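Glycerophosphoryl diester phosphodiesterase (Agrobacterium tumefaciens str. C58, PDB 3KS6) belongs to the glycerophosphoryl diester phosphodiesterase family of TIM-barrel proteins and binds a magnesium ion. Local coordinates at residues V34-H39 with F102-K107. Numbering follows the deposited sequence.
Sequences VEFDLH and FRCEIK. With MG (magnesium ion), chain F.
Glu35, Asp37 and Glu105 meet around a magnesium ion on one face of segments 34-39 and 102-107, which lie on neighbouring parallel strands of the TIM barrel. Each gives one carboxylate oxygen: Glu35 OE2 and Asp37 OD1 lie 2.1 Å from the metal, Glu105 OE1 2.0 Å. Both glutamates start with CG anti to the backbone N and differ at chi2, extended in Glu105 (-179°) and bent in Glu35 (-90°). Asp37 OD1 and Glu105 OE1 come within 2.8 Å, a closeness the shared cation probably makes tolerable. The second oxygens of Glu35 and Asp37 both accept from water 2, itself a metal ligand, which should limit carboxylate rotation. Waters 2 and 4 form the hydrated side of this metal-binding face, with one further ligand from elsewhere. Water 1 joins Glu35 OE2 to Arg103 NE, while Arg103 CD packs against Glu35 CG.

The other face is apolar and close-packed. Phe36 turns its edge into the face of Phe102 in a T-shaped stack, with planes 75° apart and CE1 3.6 Å from Phe102 CG. In a CH-pi contact Cys104 CA lies over one face of the Phe36 ring, 4.3 Å from its centroid, and Cys104 SG touches Leu38 CD1 at 3.5 Å. Helices 88-95 and 118-128 pack onto this layer, through Leu91 on both phenylalanines and Val122 on Leu38 and Cys104.

Between the faces, Val34 O accepts from Arg103 N, Phe36 N donates to Arg103 O, and Phe36 O receives Glu105 N at 2.8 Å. Pairing then slackens: Leu38 N to Glu105 O is a weak bond of 3.4 Å. Beyond it the partly exposed Lys107 lays its CB against His39 CE1, its NZ bonded to His50 O, and water 3 bridges the two segments, accepting from Lys107 N and donating to Leu38 O.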
ATOM      1  N   VAL A  34      -2.483   1.273  -7.356  1.00 17.31           N
ATOM      2  CA  VAL A  34      -1.136   0.767  -7.189  1.00 19.66           C
ATOM      3  C   VAL A  34      -0.750   1.083  -5.758  1.00 19.01           C
ATOM      4  O   VAL A  34      -0.991   2.204  -5.287  1.00 17.72           O
ATOM      5  CB  VAL A  34      -0.133   1.367  -8.187  1.00 22.22           C
ATOM      6  CG1 VAL A  34       0.032   2.868  -7.998  1.00 20.09           C
ATOM      7  CG2 VAL A  34       1.239   0.637  -8.105  1.00 17.23           C
ATOM      8  N   GLU A  35      -0.221   0.079  -5.041  1.00 17.83           N
ATOM      9  CA  GLU A  35       0.251   0.273  -3.676  1.00 17.09           C
ATOM     10  C   GLU A  35       1.776   0.426  -3.651  1.00 18.03           C
ATOM     11  O   GLU A  35       2.473  -0.278  -4.365  1.00 17.80           O
ATOM     12  CB  GLU A  35      -0.198  -0.870  -2.749  1.00 16.62           C
ATOM     13  CG  GLU A  35       0.039  -0.538  -1.241  1.00 14.44           C
ATOM     14  CD  GLU A  35       1.402  -0.952  -0.686  1.00 18.02           C
ATOM     15  OE1 GLU A  35       2.176  -1.625  -1.369  1.00 18.20           O
ATOM     16  OE2 GLU A  35       1.715  -0.569   0.469  1.00 18.05           O
ATOM     17  N   PHE A  36       2.282   1.309  -2.793  1.00 18.98           N
ATOM     18  CA  PHE A  36       3.710   1.504  -2.623  1.00 15.53           C
ATOM     19  C   PHE A  36       3.990   2.176  -1.286  1.00 17.79           C
ATOM     20  O   PHE A  36       3.098   2.774  -0.680  1.00 19.25           O
ATOM     21  CB  PHE A  36       4.259   2.364  -3.786  1.00 19.44           C
ATOM     22  CG  PHE A  36       3.598   3.711  -3.875  1.00 18.07           C
ATOM     23  CD1 PHE A  36       2.379   3.838  -4.530  1.00 17.23           C
ATOM     24  CD2 PHE A  36       4.148   4.823  -3.242  1.00 20.01           C
ATOM     25  CE1 PHE A  36       1.738   5.033  -4.593  1.00 19.60           C
ATOM     26  CE2 PHE A  36       3.509   6.044  -3.299  1.00 21.91           C
ATOM     27  CZ  PHE A  36       2.305   6.163  -4.000  1.00 21.71           C
ATOM     28  N   ASP A  37       5.245   2.061  -0.856  1.00 14.63           N
ATOM     29  CA  ASP A  37       5.726   2.585   0.430  1.00 18.57           C
ATOM     30  C   ASP A  37       6.820   3.617   0.104  1.00 18.36           C
ATOM     31  O   ASP A  37       7.458   3.545  -0.930  1.00 16.73           O
ATOM     32  CB  ASP A  37       6.337   1.454   1.258  1.00 19.14           C
ATOM     33  CG  ASP A  37       5.568   0.150   1.135  1.00 21.80           C
ATOM     34  OD1 ASP A  37       4.468   0.020   1.740  1.00 17.56           O
ATOM     35  OD2 ASP A  37       6.059  -0.755   0.423  1.00 20.76           O
ATOM     36  N   LEU A  38       7.049   4.554   1.011  1.00 19.92           N
ATOM     37  CA  LEU A  38       7.968   5.663   0.754  1.00 21.80           C
ATOM     38  C   LEU A  38       8.898   5.848   1.929  1.00 22.64           C
ATOM     39  O   LEU A  38       8.487   5.625   3.069  1.00 20.61           O
ATOM     40  CB  LEU A  38       7.170   6.974   0.530  1.00 23.62           C
ATOM     41  CG  LEU A  38       6.148   7.077  -0.629  1.00 20.84           C
ATOM     42  CD1 LEU A  38       5.392   8.452  -0.609  1.00 16.11           C
ATOM     43  CD2 LEU A  38       6.840   6.853  -1.959  1.00 18.07           C
ATOM     44  N   HIS A  39      10.134   6.285   1.651  1.00 21.21           N
ATOM     45  CA  HIS A  39      11.138   6.632   2.675  1.00 18.59           C
ATOM     46  C   HIS A  39      11.912   7.891   2.292  1.00 19.52           C
ATOM     47  O   HIS A  39      12.132   8.155   1.101  1.00 20.33           O
ATOM     48  CB  HIS A  39      12.133   5.480   2.847  1.00 19.32           C
ATOM     49  CG  HIS A  39      11.506   4.216   3.338  1.00 20.38           C
ATOM     50  ND1 HIS A  39      11.342   3.935   4.678  1.00 21.00           N
ATOM     51  CD2 HIS A  39      10.937   3.196   2.661  1.00 19.91           C
ATOM     52  CE1 HIS A  39      10.727   2.772   4.796  1.00 26.00           C
ATOM     53  NE2 HIS A  39      10.469   2.307   3.587  1.00 24.36           N
ATOM     54  N   PHE A 102      -3.466   6.014  -6.459  1.00 18.00           N
ATOM     55  CA  PHE A 102      -2.394   5.669  -5.536  1.00 16.50           C
ATOM     56  C   PHE A 102      -2.936   5.209  -4.193  1.00 14.36           C
ATOM     57  O   PHE A 102      -3.893   5.810  -3.675  1.00 14.70           O
ATOM     58  CB  PHE A 102      -1.540   6.914  -5.237  1.00 15.43           C
ATOM     59  CG  PHE A 102      -0.470   7.273  -6.277  1.00 17.61           C
ATOM     60  CD1 PHE A 102      -0.180   6.496  -7.377  1.00 18.09           C
ATOM     61  CD2 PHE A 102       0.344   8.376  -6.032  1.00 19.39           C
ATOM     62  CE1 PHE A 102       0.846   6.838  -8.251  1.00 22.33           C
ATOM     63  CE2 PHE A 102       1.385   8.704  -6.917  1.00 18.37           C
ATOM     64  CZ  PHE A 102       1.609   7.922  -8.029  1.00 20.87           C
ATOM     65  N   ARG A 103      -2.286   4.186  -3.631  1.00 16.14           N
ATOM     66  CA  ARG A 103      -2.455   3.756  -2.251  1.00 15.15           C
ATOM     67  C   ARG A 103      -1.021   3.865  -1.652  1.00 14.71           C
ATOM     68  O   ARG A 103      -0.136   3.040  -1.912  1.00 17.61           O
ATOM     69  CB  ARG A 103      -3.045   2.338  -2.165  1.00 18.79           C
ATOM     70  CG  ARG A 103      -3.084   1.726  -0.743  1.00 21.05           C
ATOM     71  CD  ARG A 103      -3.492   0.314  -0.848  1.00 20.78           C
ATOM     72  NE  ARG A 103      -3.322  -0.486   0.361  1.00 19.82           N
ATOM     73  CZ  ARG A 103      -4.293  -1.132   0.996  1.00 19.48           C
ATOM     74  NH1 ARG A 103      -5.558  -1.143   0.553  1.00 17.06           N
ATOM     75  NH2 ARG A 103      -3.965  -1.868   2.043  1.00 16.34           N
ATOM     76  N   CYS A 104      -0.810   4.926  -0.910  1.00 17.70           N
ATOM     77  CA  CYS A 104       0.503   5.292  -0.403  1.00 19.21           C
ATOM     78  C   CYS A 104       0.681   4.868   1.053  1.00 21.16           C
ATOM     79  O   CYS A 104      -0.062   5.335   1.899  1.00 22.09           O
ATOM     80  CB  CYS A 104       0.629   6.825  -0.526  1.00 23.68           C
ATOM     81  SG  CYS A 104       2.156   7.505   0.133  1.00 23.76           S
ATOM     82  N   GLU A 105       1.682   4.053   1.360  1.00 18.85           N
ATOM     83  CA  GLU A 105       1.909   3.632   2.757  1.00 17.70           C
ATOM     84  C   GLU A 105       3.035   4.411   3.390  1.00 17.16           C
ATOM     85  O   GLU A 105       4.111   4.522   2.814  1.00 20.01           O
ATOM     86  CB  GLU A 105       2.202   2.123   2.864  1.00 17.01           C
ATOM     87  CG  GLU A 105       2.144   1.634   4.309  1.00 13.90           C
ATOM     88  CD  GLU A 105       2.455   0.162   4.471  1.00 17.35           C
ATOM     89  OE1 GLU A 105       2.322  -0.616   3.484  1.00 21.77           O
ATOM     90  OE2 GLU A 105       2.897  -0.200   5.595  1.00 19.96           O
ATOM     91  N   ILE A 106       2.765   4.930   4.572  1.00 19.22           N
ATOM     92  CA  ILE A 106       3.728   5.656   5.411  1.00 18.04           C
ATOM     93  C   ILE A 106       4.351   4.660   6.391  1.00 17.91           C
ATOM     94  O   ILE A 106       3.666   4.129   7.299  1.00 19.19           O
ATOM     95  CB  ILE A 106       3.016   6.759   6.208  1.00 17.44           C
ATOM     96  CG1 ILE A 106       2.295   7.719   5.269  1.00 21.05           C
ATOM     97  CG2 ILE A 106       4.035   7.555   7.079  1.00 15.83           C
ATOM     98  CD1 ILE A 106       3.262   8.390   4.245  1.00 18.40           C
ATOM     99  N   LYS A 107       5.638   4.394   6.168  0.50 20.96           N
ATOM    100  CA  LYS A 107       6.448   3.449   6.932  0.50 20.56           C
ATOM    101  C   LYS A 107       7.357   4.191   7.916  0.50 21.60           C
ATOM    102  O   LYS A 107       7.762   5.337   7.659  0.50 20.89           O
ATOM    103  CB  LYS A 107       7.367   2.656   5.979  0.50 21.84           C
ATOM    104  CG  LYS A 107       6.688   1.664   5.039  0.50 24.28           C
ATOM    105  CD  LYS A 107       6.369   0.336   5.718  0.50 30.80           C
ATOM    106  CE  LYS A 107       7.376  -0.801   5.426  0.50 36.21           C
ATOM    107  NZ  LYS A 107       8.763  -0.667   5.987  0.50 31.64           N
TER
HETATM  108 MG    MG F 251       3.031  -1.473   1.776  1.00 17.72          MG
HETATM  109  O   HOH W   1      -0.797  -0.069   1.884  1.00 19.36           O
HETATM  110  O   HOH W   2       4.014  -2.406   0.143  1.00 16.16           O
HETATM  111  O   HOH W   3       6.982   6.180   5.133  1.00 41.98           O
HETATM  112  O   HOH W   4       4.173  -2.668   3.056  1.00 20.80           O